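Local coordinates for protein lipase aflb (Neosartorya fumigata, PDB 6IDY) that probably hydrolyses the ester bonds of lipids, using an alpha/beta-hydrolase type of fold that carries a bound calcium ion, at residues Glu65-Ile73 against Arg86-Ile94; Ala146-Tyr155 against Ala190-Pro198. One frame throughout, in Å; residues are numbered along the deposited sequence.

Contact 1: residues Glu65-Ile73 against Arg86-Ile94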
ATOM      1  N   GLU A  65      -6.286 -18.575 -15.498  1.00 31.86           N
ATOM      2  CA  GLU A  65      -6.363 -17.727 -16.691  1.00 31.70           C
ATOM      3  C   GLU A  65      -5.882 -16.306 -16.393  1.00 35.54           C
ATOM      4  O   GLU A  65      -5.206 -15.711 -17.228  1.00 36.49           O
ATOM      5  CB  GLU A  65      -7.779 -17.699 -17.274  1.00 33.83           C
ATOM      6  CG  GLU A  65      -8.114 -18.943 -18.076  1.00 43.25           C
ATOM      7  CD  GLU A  65      -9.122 -18.748 -19.190  1.00 51.02           C
ATOM      8  OE1 GLU A  65      -9.945 -17.808 -19.104  1.00 39.14           O
ATOM      9  OE2 GLU A  65      -9.092 -19.546 -20.153  1.00 41.31           O
ATOM     10  N   ALA A  66      -6.208 -15.781 -15.196  1.00 31.35           N
ATOM     11  CA  ALA A  66      -5.789 -14.457 -14.747  1.00 30.51           C
ATOM     12  C   ALA A  66      -4.268 -14.403 -14.621  1.00 34.03           C
ATOM     13  O   ALA A  66      -3.661 -13.444 -15.101  1.00 33.25           O
ATOM     14  CB  ALA A  66      -6.437 -14.121 -13.415  1.00 31.07           C
ATOM     15  N   PHE A  67      -3.652 -15.453 -14.012  1.00 30.10           N
ATOM     16  CA  PHE A  67      -2.202 -15.560 -13.861  1.00 29.24           C
ATOM     17  C   PHE A  67      -1.504 -15.742 -15.197  1.00 32.90           C
ATOM     18  O   PHE A  67      -0.415 -15.195 -15.378  1.00 31.79           O
ATOM     19  CB  PHE A  67      -1.806 -16.667 -12.872  1.00 31.03           C
ATOM     20  CG  PHE A  67      -1.881 -16.253 -11.424  1.00 32.09           C
ATOM     21  CD1 PHE A  67      -1.008 -15.298 -10.909  1.00 34.90           C
ATOM     22  CD2 PHE A  67      -2.806 -16.832 -10.568  1.00 35.03           C
ATOM     23  CE1 PHE A  67      -1.076 -14.918  -9.566  1.00 35.38           C
ATOM     24  CE2 PHE A  67      -2.864 -16.462  -9.220  1.00 37.47           C
ATOM     25  CZ  PHE A  67      -2.002 -15.504  -8.730  1.00 34.99           C
ATOM     26  N   ASP A  68      -2.144 -16.473 -16.147  1.00 30.12           N
ATOM     27  CA  ASP A  68      -1.620 -16.673 -17.502  1.00 30.12           C
ATOM     28  C   ASP A  68      -1.509 -15.316 -18.213  1.00 33.47           C
ATOM     29  O   ASP A  68      -0.513 -15.064 -18.889  1.00 33.37           O
ATOM     30  CB  ASP A  68      -2.501 -17.650 -18.310  1.00 32.82           C
ATOM     31  CG  ASP A  68      -2.414 -19.115 -17.904  1.00 38.55           C
ATOM     32  OD1 ASP A  68      -1.511 -19.466 -17.119  1.00 38.48           O
ATOM     33  OD2 ASP A  68      -3.248 -19.906 -18.372  1.00 44.79           O
ATOM     34  N   LYS A  69      -2.504 -14.431 -18.012  1.00 29.53           N
ATOM     35  CA  LYS A  69      -2.503 -13.075 -18.567  1.00 29.39           C
ATOM     36  C   LYS A  69      -1.376 -12.247 -17.944  1.00 33.09           C
ATOM     37  O   LYS A  69      -0.691 -11.534 -18.671  1.00 32.73           O
ATOM     38  CB  LYS A  69      -3.846 -12.379 -18.334  1.00 31.17           C
ATOM     39  CG  LYS A  69      -4.976 -12.944 -19.168  1.00 31.97           C
ATOM     40  CD  LYS A  69      -6.285 -12.265 -18.828  1.00 31.48           C
ATOM     41  CE  LYS A  69      -7.440 -12.868 -19.580  1.00 33.21           C
ATOM     42  NZ  LYS A  69      -7.361 -12.554 -21.029  1.00 31.52           N
ATOM     43  N   ILE A  70      -1.183 -12.340 -16.608  1.00 30.25           N
ATOM     44  CA  ILE A  70      -0.109 -11.624 -15.895  1.00 29.80           C
ATOM     45  C   ILE A  70       1.267 -12.099 -16.413  1.00 33.60           C
ATOM     46  O   ILE A  70       2.110 -11.267 -16.748  1.00 32.45           O
ATOM     47  CB  ILE A  70      -0.250 -11.718 -14.346  1.00 32.57           C
ATOM     48  CG1 ILE A  70      -1.562 -11.034 -13.867  1.00 32.81           C
ATOM     49  CG2 ILE A  70       0.987 -11.112 -13.631  1.00 32.68           C
ATOM     50  CD1 ILE A  70      -1.970 -11.309 -12.400  1.00 35.74           C
ATOM     51  N   GLN A  71       1.452 -13.433 -16.546  1.00 31.00           N
ATOM     52  CA  GLN A  71       2.686 -14.049 -17.054  1.00 30.91           C
ATOM     53  C   GLN A  71       2.984 -13.664 -18.514  1.00 35.26           C
ATOM     54  O   GLN A  71       4.151 -13.586 -18.902  1.00 34.17           O
ATOM     55  CB  GLN A  71       2.674 -15.570 -16.838  1.00 32.98           C
ATOM     56  CG  GLN A  71       2.793 -15.903 -15.345  1.00 56.84           C
ATOM     57  CD  GLN A  71       3.130 -17.336 -15.053  1.00 80.46           C
ATOM     58  OE1 GLN A  71       4.300 -17.693 -14.877  1.00 77.77           O
ATOM     59  NE2 GLN A  71       2.111 -18.181 -14.968  1.00 71.71           N
ATOM     60  N   SER A  72       1.928 -13.353 -19.294  1.00 32.37           N
ATOM     61  CA  SER A  72       2.030 -12.880 -20.673  1.00 32.98           C
ATOM     62  C   SER A  72       2.641 -11.463 -20.684  1.00 35.48           C
ATOM     63  O   SER A  72       3.419 -11.138 -21.582  1.00 34.60           O
ATOM     64  CB  SER A  72       0.652 -12.866 -21.332  1.00 37.71           C
ATOM     65  OG  SER A  72       0.712 -12.310 -22.635  1.00 52.96           O
ATOM     66  N   ILE A  73       2.291 -10.632 -19.676  1.00 31.25           N
ATOM     67  CA  ILE A  73       2.816  -9.269 -19.517  1.00 30.16           C
ATOM     68  C   ILE A  73       4.312  -9.354 -19.155  1.00 31.64           C
ATOM     69  O   ILE A  73       5.106  -8.541 -19.628  1.00 32.14           O
ATOM     70  CB  ILE A  73       1.999  -8.451 -18.460  1.00 32.29           C
ATOM     71  CG1 ILE A  73       0.513  -8.310 -18.874  1.00 32.69           C
ATOM     72  CG2 ILE A  73       2.634  -7.073 -18.183  1.00 32.33           C
ATOM     73  CD1 ILE A  73      -0.442  -7.807 -17.753  1.00 31.01           C
ATOM     74  N   ARG A  86      -0.578  -0.295 -18.860  1.00 29.64           N
ATOM     75  CA  ARG A  86      -1.037  -0.369 -20.249  1.00 30.67           C
ATOM     76  C   ARG A  86      -1.435  -1.807 -20.633  1.00 35.52           C
ATOM     77  O   ARG A  86      -2.493  -2.004 -21.223  1.00 36.61           O
ATOM     78  CB  ARG A  86       0.056   0.163 -21.200  1.00 31.76           C
ATOM     79  CG  ARG A  86      -0.365   0.218 -22.671  1.00 46.45           C
ATOM     80  CD  ARG A  86       0.793  -0.091 -23.605  1.00 61.82           C
ATOM     81  NE  ARG A  86       1.427   1.123 -24.122  1.00 75.59           N
ATOM     82  CZ  ARG A  86       2.539   1.662 -23.632  1.00 92.34           C
ATOM     83  NH1 ARG A  86       3.159   1.102 -22.598  1.00 80.81           N
ATOM     84  NH2 ARG A  86       3.038   2.769 -24.167  1.00 79.16           N
ATOM     85  N   GLU A  87      -0.585  -2.793 -20.307  1.00 31.87           N
ATOM     86  CA  GLU A  87      -0.787  -4.203 -20.662  1.00 32.38           C
ATOM     87  C   GLU A  87      -1.938  -4.884 -19.918  1.00 37.32           C
ATOM     88  O   GLU A  87      -2.520  -5.822 -20.461  1.00 36.65           O
ATOM     89  CB  GLU A  87       0.513  -5.008 -20.515  1.00 33.11           C
ATOM     90  CG  GLU A  87       1.592  -4.643 -21.524  1.00 41.72           C
ATOM     91  CD  GLU A  87       1.182  -4.691 -22.984  1.00 66.06           C
ATOM     92  OE1 GLU A  87       0.594  -5.711 -23.409  1.00 61.62           O
ATOM     93  OE2 GLU A  87       1.447  -3.700 -23.702  1.00 63.92           O
ATOM     94  N   ILE A  88      -2.272  -4.401 -18.696  1.00 34.62           N
ATOM     95  CA  ILE A  88      -3.383  -4.856 -17.851  1.00 34.85           C
ATOM     96  C   ILE A  88      -4.697  -4.840 -18.669  1.00 39.32           C
ATOM     97  O   ILE A  88      -5.466  -5.804 -18.627  1.00 37.96           O
ATOM     98  CB  ILE A  88      -3.422  -3.967 -16.563  1.00 37.80           C
ATOM     99  CG1 ILE A  88      -2.434  -4.476 -15.473  1.00 38.18           C
ATOM    100  CG2 ILE A  88      -4.820  -3.736 -15.988  1.00 39.52           C
ATOM    101  CD1 ILE A  88      -2.733  -5.782 -14.794  1.00 48.79           C
ATOM    102  N   LEU A  89      -4.914  -3.772 -19.452  1.00 38.31           N
ATOM    103  CA  LEU A  89      -6.096  -3.680 -20.305  1.00 39.85           C
ATOM    104  C   LEU A  89      -5.919  -4.377 -21.648  1.00 43.09           C
ATOM    105  O   LEU A  89      -6.881  -4.964 -22.142  1.00 44.10           O
ATOM    106  CB  LEU A  89      -6.568  -2.232 -20.484  1.00 40.68           C
ATOM    107  CG  LEU A  89      -7.298  -1.586 -19.294  1.00 46.12           C
ATOM    108  CD1 LEU A  89      -7.797  -0.219 -19.662  1.00 46.88           C
ATOM    109  CD2 LEU A  89      -8.493  -2.432 -18.822  1.00 49.94           C
ATOM    110  N   THR A  90      -4.698  -4.340 -22.229  1.00 39.04           N
ATOM    111  CA  THR A  90      -4.371  -4.972 -23.523  1.00 39.34           C
ATOM    112  C   THR A  90      -4.663  -6.482 -23.494  1.00 42.71           C
ATOM    113  O   THR A  90      -5.228  -7.017 -24.448  1.00 43.63           O
ATOM    114  CB  THR A  90      -2.919  -4.647 -23.936  1.00 46.98           C
ATOM    115  OG1 THR A  90      -2.721  -3.235 -23.873  1.00 46.97           O
ATOM    116  CG2 THR A  90      -2.572  -5.146 -25.344  1.00 45.88           C
ATOM    117  N   VAL A  91      -4.312  -7.149 -22.380  1.00 37.78           N
ATOM    118  CA  VAL A  91      -4.543  -8.587 -22.183  1.00 37.35           C
ATOM    119  C   VAL A  91      -5.985  -8.885 -21.729  1.00 40.37           C
ATOM    120  O   VAL A  91      -6.352 -10.052 -21.599  1.00 41.20           O
ATOM    121  CB  VAL A  91      -3.487  -9.259 -21.254  1.00 40.20           C
ATOM    122  CG1 VAL A  91      -2.067  -9.058 -21.780  1.00 39.83           C
ATOM    123  CG2 VAL A  91      -3.616  -8.787 -19.806  1.00 38.83           C
ATOM    124  N   GLY A  92      -6.763  -7.834 -21.471  1.00 35.39           N
ATOM    125  CA  GLY A  92      -8.152  -7.929 -21.034  1.00 35.33           C
ATOM    126  C   GLY A  92      -8.331  -8.552 -19.664  1.00 37.78           C
ATOM    127  O   GLY A  92      -9.271  -9.317 -19.449  1.00 38.36           O
ATOM    128  N   LEU A  93      -7.431  -8.228 -18.727  1.00 32.60           N
ATOM    129  CA  LEU A  93      -7.475  -8.764 -17.366  1.00 31.77           C
ATOM    130  C   LEU A  93      -8.645  -8.210 -16.536  1.00 35.10           C
ATOM    131  O   LEU A  93      -9.188  -8.931 -15.694  1.00 35.13           O
ATOM    132  CB  LEU A  93      -6.125  -8.516 -16.652  1.00 30.71           C
ATOM    133  CG  LEU A  93      -5.874  -9.247 -15.322  1.00 34.56           C
ATOM    134  CD1 LEU A  93      -5.713 -10.730 -15.524  1.00 34.77           C
ATOM    135  CD2 LEU A  93      -4.630  -8.740 -14.659  1.00 36.93           C
ATOM    136  N   ILE A  94      -9.038  -6.948 -16.774  1.00 30.48           N
ATOM    137  CA  ILE A  94     -10.088  -6.320 -15.980  1.00 30.05           C
ATOM    138  C   ILE A  94     -11.450  -6.407 -16.671  1.00 34.89           C
ATOM    139  O   ILE A  94     -11.641  -5.802 -17.729  1.00 34.16           O
ATOM    140  CB  ILE A  94      -9.745  -4.874 -15.519  1.00 32.31           C
ATOM    141  CG1 ILE A  94      -8.232  -4.675 -15.192  1.00 31.68           C
ATOM    142  CG2 ILE A  94     -10.638  -4.437 -14.340  1.00 33.44           C
ATOM    143  CD1 ILE A  94      -7.546  -5.643 -14.089  1.00 31.67           C
TER

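Contact 2: residues Ala146-Tyr155 against Ala190-Pro198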
ATOM      1  N   ALA A 146      -9.690  11.393   7.991  1.00 24.36           N
ATOM      2  CA  ALA A 146      -9.039  10.483   7.040  1.00 23.34           C
ATOM      3  C   ALA A 146      -9.314   9.013   7.401  1.00 26.87           C
ATOM      4  O   ALA A 146      -9.172   8.135   6.550  1.00 25.76           O
ATOM      5  CB  ALA A 146      -7.543  10.741   7.014  1.00 23.14           C
ATOM      6  N   ILE A 147      -9.717   8.754   8.658  1.00 23.63           N
ATOM      7  CA  ILE A 147      -9.964   7.400   9.155  1.00 23.11           C
ATOM      8  C   ILE A 147     -11.364   6.921   8.815  1.00 27.82           C
ATOM      9  O   ILE A 147     -12.344   7.514   9.256  1.00 28.33           O
ATOM     10  CB  ILE A 147      -9.667   7.261  10.676  1.00 25.64           C
ATOM     11  CG1 ILE A 147      -8.316   7.918  11.060  1.00 25.36           C
ATOM     12  CG2 ILE A 147      -9.728   5.786  11.107  1.00 25.84           C
ATOM     13  CD1 ILE A 147      -8.143   8.256  12.549  1.00 27.84           C
ATOM     14  N   HIS A 148     -11.456   5.825   8.062  1.00 24.33           N
ATOM     15  CA  HIS A 148     -12.742   5.226   7.757  1.00 24.59           C
ATOM     16  C   HIS A 148     -12.962   4.098   8.752  1.00 27.25           C
ATOM     17  O   HIS A 148     -12.280   3.073   8.689  1.00 26.68           O
ATOM     18  CB  HIS A 148     -12.834   4.720   6.309  1.00 25.31           C
ATOM     19  CG  HIS A 148     -14.199   4.209   5.969  1.00 29.48           C
ATOM     20  ND1 HIS A 148     -15.179   5.050   5.476  1.00 32.21           N
ATOM     21  CD2 HIS A 148     -14.724   2.973   6.129  1.00 31.56           C
ATOM     22  CE1 HIS A 148     -16.250   4.291   5.305  1.00 32.19           C
ATOM     23  NE2 HIS A 148     -16.027   3.035   5.691  1.00 32.25           N
ATOM     24  N   ILE A 149     -13.879   4.317   9.699  1.00 23.05           N
ATOM     25  CA  ILE A 149     -14.241   3.339  10.720  1.00 22.20           C
ATOM     26  C   ILE A 149     -15.552   2.670  10.282  1.00 27.58           C
ATOM     27  O   ILE A 149     -16.600   3.321  10.299  1.00 27.68           O
ATOM     28  CB  ILE A 149     -14.334   3.962  12.145  1.00 24.30           C
ATOM     29  CG1 ILE A 149     -12.985   4.597  12.566  1.00 23.46           C
ATOM     30  CG2 ILE A 149     -14.801   2.913  13.170  1.00 23.95           C
ATOM     31  CD1 ILE A 149     -13.028   5.467  13.834  1.00 27.62           C
ATOM     32  N   PRO A 150     -15.518   1.386   9.857  1.00 24.33           N
ATOM     33  CA  PRO A 150     -16.763   0.722   9.445  1.00 24.91           C
ATOM     34  C   PRO A 150     -17.751   0.634  10.605  1.00 28.01           C
ATOM     35  O   PRO A 150     -17.336   0.522  11.759  1.00 26.80           O
ATOM     36  CB  PRO A 150     -16.286  -0.666   8.986  1.00 26.48           C
ATOM     37  CG  PRO A 150     -14.819  -0.472   8.654  1.00 29.86           C
ATOM     38  CD  PRO A 150     -14.364   0.473   9.724  1.00 25.51           C
ATOM     39  N   ALA A 151     -19.053   0.721  10.301  1.00 25.31           N
ATOM     40  CA  ALA A 151     -20.134   0.650  11.295  1.00 26.57           C
ATOM     41  C   ALA A 151     -20.092  -0.645  12.128  1.00 30.56           C
ATOM     42  O   ALA A 151     -20.658  -0.681  13.218  1.00 30.66           O
ATOM     43  CB  ALA A 151     -21.486   0.792  10.614  1.00 27.93           C
ATOM     44  N   SER A 152     -19.393  -1.683  11.627  1.00 27.10           N
ATOM     45  CA  SER A 152     -19.240  -2.974  12.301  1.00 27.99           C
ATOM     46  C   SER A 152     -18.069  -3.020  13.291  1.00 32.16           C
ATOM     47  O   SER A 152     -17.974  -3.990  14.043  1.00 33.16           O
ATOM     48  CB  SER A 152     -19.126  -4.108  11.282  1.00 30.19           C
ATOM     49  OG  SER A 152     -18.079  -3.866  10.360  1.00 34.31           O
ATOM     50  N   PHE A 153     -17.185  -1.985  13.302  1.00 27.74           N
ATOM     51  CA  PHE A 153     -16.025  -1.907  14.211  1.00 26.60           C
ATOM     52  C   PHE A 153     -16.447  -2.091  15.669  1.00 31.07           C
ATOM     53  O   PHE A 153     -17.419  -1.476  16.116  1.00 30.37           O
ATOM     54  CB  PHE A 153     -15.241  -0.601  14.006  1.00 26.91           C
ATOM     55  CG  PHE A 153     -13.948  -0.480  14.782  1.00 26.54           C
ATOM     56  CD1 PHE A 153     -12.834  -1.241  14.438  1.00 27.10           C
ATOM     57  CD2 PHE A 153     -13.830   0.427  15.829  1.00 27.43           C
ATOM     58  CE1 PHE A 153     -11.642  -1.136  15.166  1.00 27.28           C
ATOM     59  CE2 PHE A 153     -12.622   0.563  16.528  1.00 29.03           C
ATOM     60  CZ  PHE A 153     -11.539  -0.225  16.197  1.00 26.17           C
ATOM     61  N   GLY A 154     -15.762  -2.999  16.359  1.00 28.43           N
ATOM     62  CA  GLY A 154     -16.075  -3.403  17.726  1.00 29.42           C
ATOM     63  C   GLY A 154     -15.360  -2.714  18.867  1.00 34.38           C
ATOM     64  O   GLY A 154     -15.561  -3.099  20.023  1.00 34.37           O
ATOM     65  N   TYR A 155     -14.501  -1.716  18.562  1.00 31.59           N
ATOM     66  CA  TYR A 155     -13.779  -0.894  19.550  1.00 31.84           C
ATOM     67  C   TYR A 155     -13.013  -1.714  20.618  1.00 39.77           C
ATOM     68  O   TYR A 155     -12.948  -1.305  21.777  1.00 40.84           O
ATOM     69  CB  TYR A 155     -14.762   0.120  20.202  1.00 32.85           C
ATOM     70  CG  TYR A 155     -15.326   1.120  19.216  1.00 33.37           C
ATOM     71  CD1 TYR A 155     -16.488   0.843  18.498  1.00 35.44           C
ATOM     72  CD2 TYR A 155     -14.689   2.334  18.984  1.00 32.98           C
ATOM     73  CE1 TYR A 155     -16.990   1.746  17.560  1.00 35.75           C
ATOM     74  CE2 TYR A 155     -15.192   3.251  18.063  1.00 33.58           C
ATOM     75  CZ  TYR A 155     -16.337   2.949  17.345  1.00 41.78           C
ATOM     76  OH  TYR A 155     -16.819   3.858  16.436  1.00 43.20           O
ATOM     77  N   ALA A 190      -9.209  -9.859  13.754  1.00 27.22           N
ATOM     78  CA  ALA A 190      -8.844  -8.524  13.321  1.00 25.41           C
ATOM     79  C   ALA A 190     -10.078  -7.689  12.982  1.00 30.01           C
ATOM     80  O   ALA A 190     -11.006  -8.173  12.331  1.00 30.71           O
ATOM     81  CB  ALA A 190      -7.942  -8.629  12.103  1.00 25.01           C
ATOM     82  N   ASP A 191     -10.070  -6.428  13.414  1.00 26.12           N
ATOM     83  CA  ASP A 191     -11.149  -5.467  13.195  1.00 25.49           C
ATOM     84  C   ASP A 191     -10.563  -4.320  12.383  1.00 26.26           C
ATOM     85  O   ASP A 191      -9.921  -3.423  12.933  1.00 24.86           O
ATOM     86  CB  ASP A 191     -11.686  -4.977  14.548  1.00 27.29           C
ATOM     87  CG  ASP A 191     -13.179  -4.742  14.580  1.00 33.59           C
ATOM     88  OD1 ASP A 191     -13.781  -4.564  13.492  1.00 33.57           O
ATOM     89  OD2 ASP A 191     -13.744  -4.729  15.684  1.00 38.38           O
ATOM     90  N   VAL A 192     -10.746  -4.382  11.065  1.00 22.40           N
ATOM     91  CA  VAL A 192     -10.137  -3.439  10.136  1.00 21.81           C
ATOM     92  C   VAL A 192     -10.759  -2.035  10.146  1.00 27.37           C
ATOM     93  O   VAL A 192     -11.967  -1.854  10.305  1.00 28.06           O
ATOM     94  CB  VAL A 192     -10.043  -3.982   8.681  1.00 25.46           C
ATOM     95  CG1 VAL A 192      -9.181  -5.246   8.609  1.00 25.31           C
ATOM     96  CG2 VAL A 192     -11.424  -4.213   8.053  1.00 25.87           C
ATOM     97  N   VAL A 193      -9.881  -1.050   9.967  1.00 23.74           N
ATOM     98  CA  VAL A 193     -10.180   0.358   9.727  1.00 23.94           C
ATOM     99  C   VAL A 193      -9.216   0.739   8.609  1.00 27.32           C
ATOM    100  O   VAL A 193      -8.155   0.119   8.490  1.00 25.48           O
ATOM    101  CB  VAL A 193     -10.073   1.310  10.960  1.00 27.60           C
ATOM    102  CG1 VAL A 193     -11.133   0.996  12.007  1.00 27.39           C
ATOM    103  CG2 VAL A 193      -8.675   1.315  11.572  1.00 26.96           C
ATOM    104  N   TRP A 194      -9.576   1.695   7.765  1.00 25.46           N
ATOM    105  CA  TRP A 194      -8.606   2.079   6.743  1.00 25.26           C
ATOM    106  C   TRP A 194      -8.405   3.580   6.704  1.00 27.91           C
ATOM    107  O   TRP A 194      -9.293   4.361   7.040  1.00 27.44           O
ATOM    108  CB  TRP A 194      -8.883   1.476   5.361  1.00 24.16           C
ATOM    109  CG  TRP A 194     -10.275   1.644   4.853  1.00 26.08           C
ATOM    110  CD1 TRP A 194     -10.753   2.680   4.107  1.00 29.20           C
ATOM    111  CD2 TRP A 194     -11.339   0.685   4.942  1.00 26.55           C
ATOM    112  NE1 TRP A 194     -12.070   2.454   3.774  1.00 29.75           N
ATOM    113  CE2 TRP A 194     -12.454   1.232   4.267  1.00 31.49           C
ATOM    114  CE3 TRP A 194     -11.475  -0.568   5.567  1.00 27.77           C
ATOM    115  CZ2 TRP A 194     -13.680   0.555   4.171  1.00 31.39           C
ATOM    116  CZ3 TRP A 194     -12.688  -1.229   5.485  1.00 30.04           C
ATOM    117  CH2 TRP A 194     -13.776  -0.668   4.797  1.00 31.46           C
ATOM    118  N   LEU A 195      -7.192   3.972   6.356  1.00 24.65           N
ATOM    119  CA  LEU A 195      -6.797   5.360   6.341  1.00 23.79           C
ATOM    120  C   LEU A 195      -6.761   5.906   4.927  1.00 28.01           C
ATOM    121  O   LEU A 195      -5.896   5.536   4.144  1.00 27.33           O
ATOM    122  CB  LEU A 195      -5.439   5.473   7.041  1.00 22.93           C
ATOM    123  CG  LEU A 195      -4.850   6.849   7.255  1.00 26.82           C
ATOM    124  CD1 LEU A 195      -5.645   7.644   8.297  1.00 27.64           C
ATOM    125  CD2 LEU A 195      -3.418   6.714   7.691  1.00 27.42           C
ATOM    126  N   ASN A 196      -7.714   6.770   4.587  1.00 25.05           N
ATOM    127  CA  ASN A 196      -7.698   7.384   3.267  1.00 24.71           C
ATOM    128  C   ASN A 196      -6.842   8.644   3.375  1.00 28.25           C
ATOM    129  O   ASN A 196      -7.312   9.668   3.878  1.00 28.40           O
ATOM    130  CB  ASN A 196      -9.110   7.684   2.771  1.00 21.37           C
ATOM    131  CG  ASN A 196      -9.919   6.442   2.495  1.00 33.38           C
ATOM    132  OD1 ASN A 196      -9.497   5.547   1.755  1.00 22.85           O
ATOM    133  ND2 ASN A 196     -11.104   6.366   3.084  1.00 23.57           N
ATOM    134  N   ILE A 197      -5.560   8.534   2.987  1.00 23.62           N
ATOM    135  CA  ILE A 197      -4.612   9.651   3.029  1.00 23.24           C
ATOM    136  C   ILE A 197      -4.983  10.671   1.939  1.00 28.35           C
ATOM    137  O   ILE A 197      -5.099  10.276   0.776  1.00 27.66           O
ATOM    138  CB  ILE A 197      -3.130   9.171   2.947  1.00 25.62           C
ATOM    139  CG1 ILE A 197      -2.771   8.276   4.173  1.00 26.21           C
ATOM    140  CG2 ILE A 197      -2.159  10.364   2.806  1.00 24.27           C
ATOM    141  CD1 ILE A 197      -1.426   7.499   4.088  1.00 27.62           C
ATOM    142  N   PRO A 198      -5.232  11.962   2.299  1.00 26.10           N
ATOM    143  CA  PRO A 198      -5.599  12.964   1.275  1.00 26.37           C
ATOM    144  C   PRO A 198      -4.560  13.084   0.161  1.00 29.41           C
ATOM    145  O   PRO A 198      -3.359  12.934   0.409  1.00 27.76           O
ATOM    146  CB  PRO A 198      -5.731  14.269   2.077  1.00 28.68           C
ATOM    147  CG  PRO A 198      -5.977  13.824   3.493  1.00 32.83           C
ATOM    148  CD  PRO A 198      -5.169  12.572   3.646  1.00 27.67           C
TER

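Contact 1: residues Glu65-Ile73 against Arg86-Ile94
Lys69, on the helical segment 65-73, reaches across to the backbone of Val91. Its CB touches two methyls, 3.9 Å from Val91 CG2 and 3.8 Å from Leu93 CD1. CG comes near Val91 O, while CD keeps to the same leucine methyl at 3.7 Å, the two side chains sliding past each other in opposite directions. CE lies 3.6 Å from Val91 O and close to Gly92 O, and a bend at the last torsion (chi4 -69°) turns NZ onto the valine carbonyl: Lys69 NZ donates to Val91 O over 2.8 Å, almost straight down the C=O bond at 173°. The ammonium also donates to Lys58 O, so two backbone carbonyls grip it. The carbonyl of Val91 belongs to a Schellman motif, in which Gly92, with positive phi, is the first residue to leave helical geometry and the amides of Gly92 and Leu93 bond back to Leu89 O and Ile88 O. This reversal brings Leu93 against helix 63-73, where CD2 lies 3.9 Å from Ile70 CG1 and CD1 approaches Ala66. Helix 405-412 packs on Ala66 and Leu93 as well. One turn further on, Ile73 lays CG1 3.7 Å from Glu87 CB, meeting the glutamate by its aliphatic root, while Ile73 CD1 lies against Val91 CG2 and, more loosely, 4.3 Å from Ile88 CD1.

Contact 2: residues Ala146-Tyr155 against Ala190-Pro198
The antiparallel edge of the central mixed sheet, whose other strands run parallel in the manner of an alpha/beta-hydrolase, is formed here by the short strand 147-148 against strand 190-195. His148 and Trp194 are a hydrogen-bonded pair: His148 N donates to Trp194 O at 2.8 Å and Trp194 N returns a longer bond to His148 O. Beyond them, Asn196 N reaches Ala146 O. On the face bearing Ile147 and Leu195, Ile147 CG1 meets Leu195 CD1 at 3.9 Å. On the opposite face of the sheet the His148 and Trp194 side chains run side by side, their rings near parallel (13°) but slid apart, with His148 CB over the indole's five-membered ring as a CH-pi contact. Asn115 OD1 bonds His148 ND1 and Leu110 O accepts from Trp194 NE1, partners outside the pair. After the strand, a type I turn from Pro150 to Phe153 leads back to strand 190-195. Phe153 CG is anti to the backbone N (chi1 -174°), which carries the ring to Val193 CG1, over one face at 4.1 Å from the centroid. Just beyond, Gly154 N donates to Asp191 OD2 at 2.7 Å, meeting the carboxylate's syn side from 31° out of its plane.

The two contacts do not touch: their centres lie 32 Å apart and their nearest atoms about 19 Å. They share no helix or strand. Both are partly buried, but contact 2 lies nearer the centre of the chain, 15 Å against 21 Å. Contact 1, outside the sheet, joins helix 63-73 to helix 81-90 and the turn that follows it, through aliphatic side chains and a single hydrogen bond from a lysine to the carbonyl of Val91 in the Schellman turn. Contact 2 joins two strands of the sheet, where backbone bonds set the register, aromatic rings add to the apolar packing and a buried carboxylate accepts a backbone N-H. It buries more surface, 631 Å² against 404 Å².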